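Local coordinates for protein ssDNA binding RNA Polymerase cofactor (PDB 6QLC) that binds single-stranded DNA and acts as an RNA polymerase cofactor, probably regulating transcription in an N4-related virus, at residues A[69-72]-A[73-77]. Residues are numbered along the deposited sequence; the frame is centred on the assembly and turned at random.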
loop_
_atom_site.group_PDB
_atom_site.type_symbol
_atom_site.label_atom_id
_atom_site.label_comp_id
_atom_site.label_asym_id
_atom_site.label_seq_id
_atom_site.Cartn_x
_atom_site.Cartn_y
_atom_site.Cartn_z
ATOM N N LYS A 69 4.917 -25.930 -4.748
ATOM C CA LYS A 69 3.748 -25.926 -5.631
ATOM C C LYS A 69 3.173 -24.520 -5.772
ATOM O O LYS A 69 2.856 -23.890 -4.752
ATOM C CB LYS A 69 2.661 -26.866 -5.089
ATOM C CG LYS A 69 2.966 -28.364 -5.152
ATOM C CD LYS A 69 2.445 -29.103 -3.908
ATOM C CE LYS A 69 2.471 -30.623 -4.099
ATOM N NZ LYS A 69 3.832 -31.186 -3.857
ATOM N N PRO A 70 3.026 -23.991 -6.990
ATOM C CA PRO A 70 2.307 -22.721 -7.161
ATOM C C PRO A 70 0.908 -22.790 -6.554
ATOM O O PRO A 70 0.237 -23.825 -6.593
ATOM C CB PRO A 70 2.264 -22.538 -8.680
ATOM C CG PRO A 70 3.463 -23.299 -9.181
ATOM C CD PRO A 70 3.621 -24.471 -8.251
ATOM N N LEU A 71 0.494 -21.689 -5.939
ATOM C CA LEU A 71 -0.807 -21.644 -5.286
ATOM C C LEU A 71 -1.928 -21.784 -6.308
ATOM O O LEU A 71 -1.807 -21.359 -7.461
ATOM C CB LEU A 71 -0.983 -20.324 -4.528
ATOM C CG LEU A 71 0.042 -20.014 -3.439
ATOM C CD1 LEU A 71 -0.022 -18.546 -3.056
ATOM C CD2 LEU A 71 -0.232 -20.910 -2.244
ATOM N N SER A 72 -3.021 -22.405 -5.871
ATOM C CA SER A 72 -4.292 -22.273 -6.567
ATOM C C SER A 72 -4.802 -20.844 -6.413
ATOM O O SER A 72 -4.501 -20.165 -5.425
ATOM C CB SER A 72 -5.316 -23.263 -6.007
ATOM O OG SER A 72 -5.753 -22.874 -4.710
ATOM N N GLU A 73 -5.564 -20.378 -7.408
ATOM C CA GLU A 73 -6.141 -19.038 -7.323
ATOM C C GLU A 73 -6.884 -18.840 -6.005
ATOM O O GLU A 73 -6.800 -17.772 -5.390
ATOM C CB GLU A 73 -7.070 -18.781 -8.507
ATOM C CG GLU A 73 -7.407 -17.313 -8.689
ATOM C CD GLU A 73 -6.223 -16.513 -9.213
ATOM O OE1 GLU A 73 -6.280 -15.269 -9.157
ATOM O OE2 GLU A 73 -5.236 -17.130 -9.671
ATOM N N THR A 74 -7.574 -19.880 -5.535
ATOM C CA THR A 74 -8.242 -19.817 -4.242
ATOM C C THR A 74 -7.250 -19.525 -3.120
ATOM O O THR A 74 -7.436 -18.583 -2.340
ATOM C CB THR A 74 -8.978 -21.127 -3.985
ATOM O OG1 THR A 74 -10.099 -21.214 -4.873
ATOM C CG2 THR A 74 -9.456 -21.185 -2.552
ATOM N N ALA A 75 -6.176 -20.310 -3.037
ATOM C CA ALA A 75 -5.188 -20.091 -1.984
ATOM C C ALA A 75 -4.532 -18.727 -2.122
ATOM O O ALA A 75 -4.306 -18.031 -1.129
ATOM C CB ALA A 75 -4.135 -21.199 -2.008
ATOM N N TYR A 76 -4.228 -18.326 -3.352
ATOM C CA TYR A 76 -3.714 -16.986 -3.593
ATOM C C TYR A 76 -4.681 -15.927 -3.060
ATOM O O TYR A 76 -4.305 -15.081 -2.238
ATOM C CB TYR A 76 -3.445 -16.825 -5.089
ATOM C CG TYR A 76 -3.241 -15.403 -5.552
ATOM C CD1 TYR A 76 -2.005 -14.792 -5.449
ATOM C CD2 TYR A 76 -4.284 -14.679 -6.109
ATOM C CE1 TYR A 76 -1.812 -13.508 -5.870
ATOM C CE2 TYR A 76 -4.103 -13.381 -6.538
ATOM C CZ TYR A 76 -2.867 -12.801 -6.413
ATOM O OH TYR A 76 -2.679 -11.506 -6.840
ATOM N N ALA A 77 -5.953 -15.993 -3.469
ATOM C CA ALA A 77 -6.904 -14.972 -3.029
ATOM C C ALA A 77 -7.054 -14.974 -1.511
ATOM O O ALA A 77 -7.159 -13.913 -0.885
ATOM C CB ALA A 77 -8.256 -15.177 -3.717
#
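At Ser72 the chain turns from an extended loop, psi 151°, into the first turn of helix 73-86, and Tyr76 N closes that turn by an almost linear hydrogen bond (176°) to Ser72 O at 2.8 Å. A chi1 of 72° folds Ser72 OG back over the start of the helix, within 3.1 Å of Ala75 N, whose N-H it accepts. Serine suits the place because its short hydroxyl can supply an acceptor that no preceding helical turn provides. This is a classical N-cap, and it caps the start of helix 73-86, which follows the loop after helix 53-61. Beside it stands a hydrophobic staple: Leu71, just before the cap, and Tyr76, the fourth helical residue, meet through their CB atoms at 4.3 Å. Leucine also lays its branched end against the helix: CD2 packs on Ala75 CB at 3.9 Å, while CD1 lies 4.0 Å from Tyr76 CA. The small methyl of Ala75 probably leaves room for both leucine and cap, with Ser72 OG 3.6 Å from Ala75 CB. Beyond its CB, the ring of Tyr76 reaches out from the loop, and its OH accepts the backbone N-H of Leu91 of the second subunit.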